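Local coordinates for protein 4-alpha-glucanotransferase (Streptococcus agalactiae, PDB 6M6T) that is an enzyme of the amylomaltase family, built on an eight-stranded parallel beta/alpha barrel and holding glycan ligands in its pockets, at residues A[72-77]-A[110-115]; A[135-140]-A[194-199]; A[449-454]-A[485-490]. All coordinates share one frame; numbering follows the deposited sequence.

Contact 1 of 3, residues A[72-77]-A[110-115]; sequences IDFDLL and RPVLEK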
loop_
_atom_site.group_PDB
_atom_site.type_symbol
_atom_site.label_atom_id
_atom_site.label_comp_id
_atom_site.label_asym_id
_atom_site.label_seq_id
_atom_site.Cartn_x
_atom_site.Cartn_y
_atom_site.Cartn_z
ATOM N N ILE A 72 -3.968 -7.836 12.296
ATOM C CA ILE A 72 -3.538 -8.388 13.577
ATOM C C ILE A 72 -3.880 -9.874 13.640
ATOM O O ILE A 72 -4.955 -10.313 13.194
ATOM C CB ILE A 72 -4.170 -7.604 14.736
ATOM C CG1 ILE A 72 -3.270 -6.418 15.076
ATOM C CG2 ILE A 72 -4.375 -8.491 15.955
ATOM C CD1 ILE A 72 -3.863 -5.518 16.096
ATOM N N ASP A 73 -2.946 -10.669 14.159
ATOM C CA ASP A 73 -3.103 -12.114 14.159
ATOM C C ASP A 73 -3.678 -12.570 15.487
ATOM O O ASP A 73 -3.127 -12.258 16.551
ATOM C CB ASP A 73 -1.778 -12.832 13.899
ATOM C CG ASP A 73 -1.952 -14.339 13.790
ATOM O OD1 ASP A 73 -2.774 -14.797 12.955
ATOM O OD2 ASP A 73 -1.266 -15.055 14.549
ATOM N N PHE A 74 -4.774 -13.323 15.417
ATOM C CA PHE A 74 -5.355 -13.860 16.633
ATOM C C PHE A 74 -4.452 -14.908 17.283
ATOM O O PHE A 74 -4.424 -15.009 18.514
ATOM C CB PHE A 74 -6.733 -14.440 16.327
ATOM C CG PHE A 74 -7.760 -13.400 16.006
ATOM C CD1 PHE A 74 -7.542 -12.069 16.337
ATOM C CD2 PHE A 74 -8.941 -13.747 15.377
ATOM C CE1 PHE A 74 -8.481 -11.106 16.049
ATOM C CE2 PHE A 74 -9.887 -12.783 15.081
ATOM C CZ PHE A 74 -9.656 -11.460 15.421
ATOM N N ASP A 75 -3.703 -15.682 16.488
ATOM C CA ASP A 75 -2.872 -16.741 17.061
ATOM C C ASP A 75 -1.720 -16.158 17.869
ATOM O O ASP A 75 -1.452 -16.593 18.996
ATOM C CB ASP A 75 -2.345 -17.661 15.956
ATOM C CG ASP A 75 -3.434 -18.537 15.340
ATOM O OD1 ASP A 75 -4.305 -19.036 16.097
ATOM O OD2 ASP A 75 -3.416 -18.724 14.099
ATOM N N LEU A 76 -1.012 -15.184 17.297
ATOM C CA LEU A 76 0.039 -14.504 18.042
ATOM C C LEU A 76 -0.499 -13.906 19.332
ATOM O O LEU A 76 0.216 -13.846 20.345
ATOM C CB LEU A 76 0.664 -13.422 17.167
ATOM C CG LEU A 76 1.860 -13.855 16.318
ATOM C CD1 LEU A 76 2.392 -12.661 15.538
ATOM C CD2 LEU A 76 2.945 -14.462 17.194
ATOM N N LEU A 77 -1.768 -13.480 19.308
ATOM C CA LEU A 77 -2.430 -12.882 20.461
ATOM C C LEU A 77 -2.811 -13.922 21.503
ATOM O O LEU A 77 -2.796 -13.628 22.707
ATOM C CB LEU A 77 -3.685 -12.128 20.014
ATOM C CG LEU A 77 -3.578 -10.671 19.607
ATOM C CD1 LEU A 77 -4.956 -10.053 19.731
ATOM C CD2 LEU A 77 -2.548 -9.947 20.461
ATOM N N ARG A 110 -14.408 -7.822 15.904
ATOM C CA ARG A 110 -14.463 -6.809 16.953
ATOM C C ARG A 110 -14.641 -7.395 18.353
ATOM O O ARG A 110 -13.898 -6.990 19.263
ATOM C CB ARG A 110 -15.545 -5.780 16.616
ATOM C CG ARG A 110 -15.530 -4.569 17.498
ATOM C CD ARG A 110 -14.196 -3.887 17.411
ATOM N NE ARG A 110 -14.093 -2.715 18.279
ATOM C CZ ARG A 110 -14.635 -1.525 18.021
ATOM N NH1 ARG A 110 -15.353 -1.331 16.916
ATOM N NH2 ARG A 110 -14.466 -0.533 18.885
ATOM N N PRO A 111 -15.598 -8.304 18.614
ATOM C CA PRO A 111 -15.592 -9.010 19.915
ATOM C C PRO A 111 -14.225 -9.546 20.322
ATOM O O PRO A 111 -13.822 -9.405 21.486
ATOM C CB PRO A 111 -16.579 -10.168 19.689
ATOM C CG PRO A 111 -16.829 -10.208 18.188
ATOM C CD PRO A 111 -16.703 -8.773 17.765
ATOM N N VAL A 112 -13.494 -10.138 19.369
ATOM C CA VAL A 112 -12.208 -10.777 19.652
ATOM C C VAL A 112 -11.154 -9.745 20.050
ATOM O O VAL A 112 -10.443 -9.901 21.061
ATOM C CB VAL A 112 -11.748 -11.579 18.423
ATOM C CG1 VAL A 112 -10.483 -12.352 18.747
ATOM C CG2 VAL A 112 -12.881 -12.462 17.889
ATOM N N LEU A 113 -10.996 -8.702 19.223
ATOM C CA LEU A 113 -10.037 -7.648 19.537
ATOM C C LEU A 113 -10.392 -6.964 20.856
ATOM O O LEU A 113 -9.506 -6.643 21.659
ATOM C CB LEU A 113 -9.968 -6.632 18.383
ATOM C CG LEU A 113 -9.316 -7.057 17.050
ATOM C CD1 LEU A 113 -9.756 -6.179 15.884
ATOM C CD2 LEU A 113 -7.801 -7.077 17.148
ATOM N N GLU A 114 -11.683 -6.738 21.102
ATOM C CA GLU A 114 -12.085 -6.118 22.356
ATOM C C GLU A 114 -11.742 -7.006 23.551
ATOM O O GLU A 114 -11.265 -6.508 24.579
ATOM C CB GLU A 114 -13.578 -5.798 22.321
ATOM C CG GLU A 114 -13.885 -4.314 22.128
ATOM C CD GLU A 114 -15.144 -4.070 21.307
ATOM O OE1 GLU A 114 -16.096 -4.879 21.387
ATOM O OE2 GLU A 114 -15.165 -3.077 20.555
ATOM N N LYS A 115 -11.984 -8.321 23.439
ATOM C CA LYS A 115 -11.587 -9.247 24.502
ATOM C C LYS A 115 -10.079 -9.159 24.767
ATOM O O LYS A 115 -9.640 -9.069 25.927
ATOM C CB LYS A 115 -12.037 -10.675 24.127
ATOM C CG LYS A 115 -11.827 -11.766 25.184
ATOM C CD LYS A 115 -12.905 -11.817 26.290
ATOM C CE LYS A 115 -14.195 -12.528 25.860
ATOM N NZ LYS A 115 -13.967 -13.790 25.096
#

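Contact 2 of 3, residues A[135-140]-A[194-199]; sequences QEEKWV and FFYKQW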
loop_
_atom_site.group_PDB
_atom_site.type_symbol
_atom_site.label_atom_id
_atom_site.label_comp_id
_atom_site.label_asym_id
_atom_site.label_seq_id
_atom_site.Cartn_x
_atom_site.Cartn_y
_atom_site.Cartn_z
ATOM N N GLN A 135 4.783 7.102 23.492
ATOM C CA GLN A 135 5.846 8.093 23.476
ATOM C C GLN A 135 6.672 8.011 22.194
ATOM O O GLN A 135 7.210 9.026 21.743
ATOM C CB GLN A 135 6.733 7.939 24.720
ATOM C CG GLN A 135 7.687 9.114 24.887
ATOM C CD GLN A 135 8.079 9.403 26.324
ATOM O OE1 GLN A 135 7.891 8.569 27.218
ATOM N NE2 GLN A 135 8.634 10.604 26.554
ATOM N N GLU A 136 6.768 6.831 21.581
ATOM C CA GLU A 136 7.479 6.688 20.317
ATOM C C GLU A 136 6.583 6.896 19.107
ATOM O O GLU A 136 7.062 7.313 18.054
ATOM C CB GLU A 136 8.161 5.307 20.237
ATOM C CG GLU A 136 9.095 5.017 21.424
ATOM C CD GLU A 136 9.455 3.548 21.594
ATOM O OE1 GLU A 136 9.093 2.975 22.649
ATOM O OE2 GLU A 136 10.108 2.975 20.693
ATOM N N GLU A 137 5.303 6.591 19.221
ATOM C CA GLU A 137 4.326 6.922 18.187
ATOM C C GLU A 137 3.350 7.916 18.821
ATOM O O GLU A 137 2.314 7.541 19.374
ATOM C CB GLU A 137 3.606 5.664 17.657
ATOM C CG GLU A 137 4.497 4.442 17.509
ATOM C CD GLU A 137 5.433 4.507 16.295
ATOM O OE1 GLU A 137 5.357 5.498 15.529
ATOM O OE2 GLU A 137 6.245 3.558 16.110
ATOM N N LYS A 138 3.698 9.201 18.768
ATOM C CA LYS A 138 2.928 10.200 19.503
ATOM C C LYS A 138 1.594 10.530 18.834
ATOM O O LYS A 138 0.718 11.100 19.488
ATOM C CB LYS A 138 3.771 11.463 19.694
ATOM C CG LYS A 138 5.087 11.196 20.404
ATOM C CD LYS A 138 5.589 12.416 21.173
ATOM C CE LYS A 138 6.642 12.002 22.190
ATOM N NZ LYS A 138 7.620 13.055 22.558
ATOM N N TRP A 139 1.414 10.158 17.560
ATOM C CA TRP A 139 0.202 10.401 16.771
ATOM C C TRP A 139 -0.960 9.511 17.164
ATOM O O TRP A 139 -2.044 9.667 16.577
ATOM C CB TRP A 139 0.474 10.166 15.277
ATOM C CG TRP A 139 1.036 8.771 15.023
ATOM C CD1 TRP A 139 2.357 8.434 14.865
ATOM C CD2 TRP A 139 0.302 7.529 14.957
ATOM N NE1 TRP A 139 2.483 7.080 14.680
ATOM C CE2 TRP A 139 1.241 6.503 14.731
ATOM C CE3 TRP A 139 -1.055 7.193 15.049
ATOM C CZ2 TRP A 139 0.867 5.173 14.609
ATOM C CZ3 TRP A 139 -1.419 5.886 14.926
ATOM C CH2 TRP A 139 -0.466 4.886 14.706
ATOM N N VAL A 140 -0.765 8.563 18.085
ATOM C CA VAL A 140 -1.742 7.488 18.233
ATOM C C VAL A 140 -3.044 8.019 18.805
ATOM O O VAL A 140 -4.108 7.837 18.211
ATOM C CB VAL A 140 -1.190 6.336 19.088
ATOM C CG1 VAL A 140 -2.246 5.265 19.239
ATOM C CG2 VAL A 140 0.022 5.732 18.446
ATOM N N PHE A 194 -0.855 -3.307 19.390
ATOM C CA PHE A 194 -0.776 -4.672 18.877
ATOM C C PHE A 194 -0.179 -4.694 17.485
ATOM O O PHE A 194 0.760 -5.452 17.202
ATOM C CB PHE A 194 -2.164 -5.295 18.830
ATOM C CG PHE A 194 -2.694 -5.659 20.152
ATOM C CD1 PHE A 194 -1.835 -6.081 21.156
ATOM C CD2 PHE A 194 -4.047 -5.600 20.398
ATOM C CE1 PHE A 194 -2.318 -6.425 22.388
ATOM C CE2 PHE A 194 -4.533 -5.936 21.621
ATOM C CZ PHE A 194 -3.670 -6.354 22.625
ATOM N N PHE A 195 -0.771 -3.908 16.584
ATOM C CA PHE A 195 -0.256 -3.775 15.234
ATOM C C PHE A 195 1.247 -3.598 15.242
ATOM O O PHE A 195 1.976 -4.377 14.628
ATOM C CB PHE A 195 -0.903 -2.587 14.524
ATOM C CG PHE A 195 -0.701 -2.609 13.048
ATOM C CD1 PHE A 195 0.444 -2.059 12.481
ATOM C CD2 PHE A 195 -1.643 -3.210 12.216
ATOM C CE1 PHE A 195 0.638 -2.095 11.107
ATOM C CE2 PHE A 195 -1.463 -3.247 10.840
ATOM C CZ PHE A 195 -0.325 -2.686 10.277
ATOM N N TYR A 196 1.720 -2.554 15.913
ATOM C CA TYR A 196 3.132 -2.227 15.781
ATOM C C TYR A 196 4.017 -3.301 16.406
ATOM O O TYR A 196 5.046 -3.659 15.825
ATOM C CB TYR A 196 3.412 -0.848 16.369
ATOM C CG TYR A 196 3.176 0.221 15.340
ATOM C CD1 TYR A 196 1.896 0.439 14.834
ATOM C CD2 TYR A 196 4.230 0.992 14.841
ATOM C CE1 TYR A 196 1.654 1.412 13.876
ATOM C CE2 TYR A 196 4.002 1.970 13.874
ATOM C CZ TYR A 196 2.708 2.165 13.397
ATOM O OH TYR A 196 2.454 3.114 12.442
ATOM N N LYS A 197 3.626 -3.845 17.570
ATOM C CA LYS A 197 4.381 -4.940 18.188
ATOM C C LYS A 197 4.549 -6.121 17.221
ATOM O O LYS A 197 5.676 -6.569 16.945
ATOM C CB LYS A 197 3.673 -5.364 19.481
ATOM C CG LYS A 197 4.456 -6.266 20.430
ATOM C CD LYS A 197 3.589 -7.453 20.874
ATOM C CE LYS A 197 3.868 -7.865 22.315
ATOM N NZ LYS A 197 5.330 -8.009 22.558
ATOM N N GLN A 198 3.432 -6.594 16.648
ATOM C CA GLN A 198 3.471 -7.727 15.721
ATOM C C GLN A 198 4.224 -7.383 14.440
ATOM O O GLN A 198 5.069 -8.166 13.971
ATOM C CB GLN A 198 2.045 -8.192 15.412
ATOM C CG GLN A 198 1.281 -8.461 16.698
ATOM C CD GLN A 198 0.203 -9.517 16.586
ATOM O OE1 GLN A 198 -0.350 -9.760 15.517
ATOM N NE2 GLN A 198 -0.115 -10.145 17.715
ATOM N N TRP A 199 3.938 -6.209 13.864
ATOM C CA TRP A 199 4.575 -5.830 12.613
ATOM C C TRP A 199 6.086 -5.721 12.768
ATOM O O TRP A 199 6.836 -6.157 11.894
ATOM C CB TRP A 199 4.027 -4.506 12.082
ATOM C CG TRP A 199 5.021 -3.960 11.116
ATOM C CD1 TRP A 199 5.980 -3.012 11.354
ATOM C CD2 TRP A 199 5.224 -4.416 9.785
ATOM N NE1 TRP A 199 6.751 -2.838 10.228
ATOM C CE2 TRP A 199 6.304 -3.691 9.253
ATOM C CE3 TRP A 199 4.588 -5.364 8.984
ATOM C CZ2 TRP A 199 6.761 -3.888 7.964
ATOM C CZ3 TRP A 199 5.031 -5.547 7.700
ATOM C CH2 TRP A 199 6.110 -4.815 7.198
#

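Contact 3 of 3, residues A[449-454]-A[485-490]; sequences QDLLDK and AFLKEI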
loop_
_atom_site.group_PDB
_atom_site.type_symbol
_atom_site.label_atom_id
_atom_site.label_comp_id
_atom_site.label_asym_id
_atom_site.label_seq_id
_atom_site.Cartn_x
_atom_site.Cartn_y
_atom_site.Cartn_z
ATOM N N GLN A 449 0.946 -13.570 -8.029
ATOM C CA GLN A 449 -0.076 -14.154 -8.895
ATOM C C GLN A 449 0.563 -14.925 -10.038
ATOM O O GLN A 449 0.275 -16.112 -10.243
ATOM C CB GLN A 449 -0.992 -13.064 -9.452
ATOM C CG GLN A 449 -2.129 -12.629 -8.555
ATOM C CD GLN A 449 -1.706 -11.528 -7.601
ATOM O OE1 GLN A 449 -0.554 -11.490 -7.121
ATOM N NE2 GLN A 449 -2.629 -10.614 -7.327
ATOM N N ASP A 450 1.459 -14.259 -10.782
ATOM C CA ASP A 450 2.021 -14.823 -12.011
ATOM C C ASP A 450 3.003 -15.953 -11.735
ATOM O O ASP A 450 3.125 -16.873 -12.547
ATOM C CB ASP A 450 2.692 -13.715 -12.812
ATOM C CG ASP A 450 1.769 -12.529 -13.031
ATOM O OD1 ASP A 450 0.576 -12.777 -13.341
ATOM O OD2 ASP A 450 2.228 -11.363 -12.886
ATOM N N LEU A 451 3.702 -15.909 -10.606
ATOM C CA LEU A 451 4.528 -17.041 -10.206
ATOM C C LEU A 451 3.713 -18.331 -10.104
ATOM O O LEU A 451 4.197 -19.406 -10.471
ATOM C CB LEU A 451 5.217 -16.729 -8.887
ATOM C CG LEU A 451 6.145 -17.839 -8.464
ATOM C CD1 LEU A 451 7.551 -17.509 -8.916
ATOM C CD2 LEU A 451 6.060 -17.993 -6.967
ATOM N N LEU A 452 2.471 -18.249 -9.629
ATOM C CA LEU A 452 1.586 -19.411 -9.585
ATOM C C LEU A 452 0.702 -19.541 -10.818
ATOM O O LEU A 452 -0.204 -20.385 -10.819
ATOM C CB LEU A 452 0.690 -19.369 -8.348
ATOM C CG LEU A 452 1.376 -18.889 -7.075
ATOM C CD1 LEU A 452 0.321 -18.467 -6.053
ATOM C CD2 LEU A 452 2.316 -19.952 -6.514
ATOM N N ASP A 453 0.918 -18.709 -11.840
ATOM C CA ASP A 453 0.166 -18.775 -13.093
ATOM C C ASP A 453 -1.341 -18.641 -12.845
ATOM O O ASP A 453 -2.134 -19.499 -13.233
ATOM C CB ASP A 453 0.490 -20.077 -13.846
ATOM C CG ASP A 453 0.197 -19.993 -15.354
ATOM O OD1 ASP A 453 0.699 -19.062 -16.027
ATOM O OD2 ASP A 453 -0.531 -20.870 -15.879
ATOM N N LYS A 454 -1.749 -17.497 -12.169
ATOM C CA LYS A 454 -3.186 -17.445 -11.888
ATOM C C LYS A 454 -3.942 -16.676 -12.978
ATOM O O LYS A 454 -3.365 -15.817 -13.655
ATOM C CB LYS A 454 -3.438 -16.801 -10.521
ATOM C CG LYS A 454 -3.202 -17.745 -9.341
ATOM C CD LYS A 454 -4.069 -18.992 -9.463
ATOM C CE LYS A 454 -4.149 -19.758 -8.142
ATOM N NZ LYS A 454 -4.901 -19.009 -7.082
ATOM N N ALA A 485 11.021 -23.735 -7.267
ATOM C CA ALA A 485 12.227 -24.078 -8.014
ATOM C C ALA A 485 12.377 -23.195 -9.245
ATOM O O ALA A 485 13.489 -22.782 -9.594
ATOM C CB ALA A 485 12.186 -25.552 -8.410
ATOM N N PHE A 486 11.255 -22.878 -9.892
ATOM C CA PHE A 486 11.272 -21.965 -11.023
ATOM C C PHE A 486 11.800 -20.596 -10.617
ATOM O O PHE A 486 12.638 -19.998 -11.317
ATOM C CB PHE A 486 9.868 -21.830 -11.608
ATOM C CG PHE A 486 9.757 -20.716 -12.591
ATOM C CD1 PHE A 486 10.493 -20.742 -13.763
ATOM C CD2 PHE A 486 8.972 -19.616 -12.328
ATOM C CE1 PHE A 486 10.418 -19.707 -14.668
ATOM C CE2 PHE A 486 8.897 -18.580 -13.233
ATOM C CZ PHE A 486 9.624 -18.619 -14.400
ATOM N N LEU A 487 11.285 -20.061 -9.505
ATOM C CA LEU A 487 11.741 -18.743 -9.069
ATOM C C LEU A 487 13.225 -18.782 -8.714
ATOM O O LEU A 487 13.995 -17.909 -9.132
ATOM C CB LEU A 487 10.899 -18.225 -7.891
ATOM C CG LEU A 487 11.261 -16.848 -7.296
ATOM C CD1 LEU A 487 11.327 -15.777 -8.368
ATOM C CD2 LEU A 487 10.331 -16.422 -6.173
ATOM N N LYS A 488 13.654 -19.798 -7.960
ATOM C CA LYS A 488 15.080 -19.892 -7.650
ATOM C C LYS A 488 15.909 -19.963 -8.923
ATOM O O LYS A 488 16.981 -19.355 -9.005
ATOM C CB LYS A 488 15.392 -21.100 -6.761
ATOM C CG LYS A 488 16.852 -21.105 -6.309
ATOM C CD LYS A 488 17.215 -22.348 -5.550
ATOM C CE LYS A 488 17.947 -22.012 -4.252
ATOM N NZ LYS A 488 17.692 -23.027 -3.161
ATOM N N GLU A 489 15.417 -20.686 -9.934
ATOM C CA GLU A 489 16.180 -20.841 -11.167
ATOM C C GLU A 489 16.365 -19.500 -11.867
ATOM O O GLU A 489 17.493 -19.118 -12.184
ATOM C CB GLU A 489 15.510 -21.847 -12.106
ATOM C CG GLU A 489 16.209 -21.993 -13.444
ATOM C CD GLU A 489 15.345 -22.701 -14.462
ATOM O OE1 GLU A 489 15.793 -22.915 -15.619
ATOM O OE2 GLU A 489 14.204 -23.048 -14.091
ATOM N N ILE A 490 15.274 -18.773 -12.120
ATOM C CA ILE A 490 15.446 -17.493 -12.797
ATOM C C ILE A 490 16.279 -16.544 -11.942
ATOM O O ILE A 490 16.980 -15.667 -12.473
ATOM C CB ILE A 490 14.095 -16.862 -13.194
ATOM C CG1 ILE A 490 13.317 -16.392 -11.966
ATOM C CG2 ILE A 490 13.290 -17.811 -14.076
ATOM C CD1 ILE A 490 11.902 -16.161 -12.272
#

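Contact 1 of 3, residues A[72-77]-A[110-115]
V112 and F74 make the aromatic part of this contact. The CG1 methyl of V112 stands 3.5 Å from the centroid of the F74 ring and 11° off its normal, which meets the definition of a CH-pi contact over the face. The remaining distances confirm that the methyl is well centred, since every ring carbon of F74 lies within 4.0 Å of V112 CG1. The valine torsion explains the aim: CG1 is anti to the backbone N (chi1 -175°), while the other methyl is turned toward the rim, where V112 CG2 comes 4.1 Å from F74 CE2. The CB of F74 is not aimed at 110-115; it is the ring that crosses the gap, with F74 CZ the atom nearest V112 CG1, at 3.5 Å.

Aliphatic contacts continue this surface. L113 CD2 approaches the same ring at its edge, near the ring plane, 4.2 Å from F74 CE1. L113 CD2 also lies 3.9 Å from I72 CG2, so that one methyl touches both I72 and F74.

In the fold, this joins the short helix 74-78 to the long helix 105-122. Both belong to the mostly helical insertion between the second and third strands of the barrel sheet, 43-45 and 212-217. Y88 meets the F74 ring edge-to-face, and L113 also touches Y187 of helix 182-208.

The polar groups do not pair across the two segments; they bond within their own segment or to residues elsewhere. D73 is the N-cap of helix 74-78: its OD2 accepts from L76 N at 2.8 Å (N-H...O 158°), with the donor above the carboxylate plane, while OD1 bonds to T24 OG1. On helix 105-122, R110 NE and E114 OE2 form a salt bridge one turn apart, and R110 makes a cation-pi contact with Y187.

Contact 2 of 3, residues A[135-140]-A[194-199]
W139 overlaps the phenol end of Y196 with the benzo corner of its indole: W139 CZ2 is 3.4 Å from Y196 OH and 3.7 Å from Y196 CZ. The two side chains arrive from opposite directions, and their planes are inclined at 52°. With the six-membered ring of W139 and the Y196 ring 5.9 Å apart at their centroids, the pairing is oblique. One face of the indole is covered by V140 CG2, close to its rim.

E137 comes obliquely to the same side of the phenol plane, nearer the CD2-CE2 bond than the hydroxyl, its OE2 lying 3.5 Å from both Y196 CD2 and Y196 CE2. A bend at chi2 (-75°) folds the glutamate so that its other oxygen, OE1, can accept a weak hydrogen bond from W139 NE1 at 3.4 Å, linking the two residues that meet the tyrosine. They sit on a type I beta turn, E137 to V140, in the connection from helix 126-134 into helix 140-152, which packs against helix 182-208 of the same helical insertion between strands 43-45 and 212-217. The Y196 hydroxyl is hydrogen-bonded to V65 O. W139 also touches V65, and Y281 on helix 277-289.

Contact 3 of 3, residues A[449-454]-A[485-490]
L451 reaches L487 through a single methyl. Its CD1 lies 3.6 Å from L487 CB, and the rest of the L487 side chain spreads around that methyl at nearly equal range, with L487 CG and L487 CD2 both 4.1 Å from L451 CD1. The methyl therefore rests against CB, at the root of the L487 side chain, with the branch at CG a little farther off, and the two side chains cross at about a right angle.

Conformation accounts for this. L451 holds CG anti to its own backbone N (chi1 -177°), which extends a side chain that does not start out directed at helix 481-493. L487 likewise has CG anti to N (chi1 179°), but its CB already faces the other segment, and it is this atom that receives the methyl. F486 also starts toward L451 and adds a more distant contact, F486 CD2 4.3 Å from L451 CD1, oblique to the ring. Behind these residues lies helix 428-438, where F486 touches R434 and L487 touches Y437.

The backbone beyond L451 turns away at once. L452 leaves helical geometry, and D453, with positive phi, is the C-prime residue of a Schellman motif: K454 N bonds to Q449 O at 3.1 Å, and D453 N to D450 O at 3.0 Å. D453 OD1 is hydrogen-bonded with T429 OG1, and K454 NZ forms a salt bridge with E98.

Helix 448-451 directly follows strand 443-447, the last strand of the parallel barrel sheet, so the contact joins the exit of that strand to the C-terminal helix 481-493, consistent with a beta/alpha barrel in which the segment leaving the eighth strand is covered by the C-terminal helix.

Contacts 1 and 2 share the helical insertion. Their centres are 16 Å apart and they touch: D73 N lies 3.1 Å from Q198 OE1, a hydrogen bond, while I72 packs on F194, so helix 182-208 serves contact 2 and borders contact 1. Contact 3 stands apart, beside the last strand of the barrel sheet, its nearest atoms about 20 Å from contact 1 and about 17 Å from contact 2. All touching residues of contacts 1 and 3 are buried and apolar, aromatic with aliphatic in contact 1 and chiefly leucine on leucine in contact 3. In contact 2 Y196 is buried, while E137 and W139 are partly exposed, consistent with its mix of carboxylate, indole and phenol.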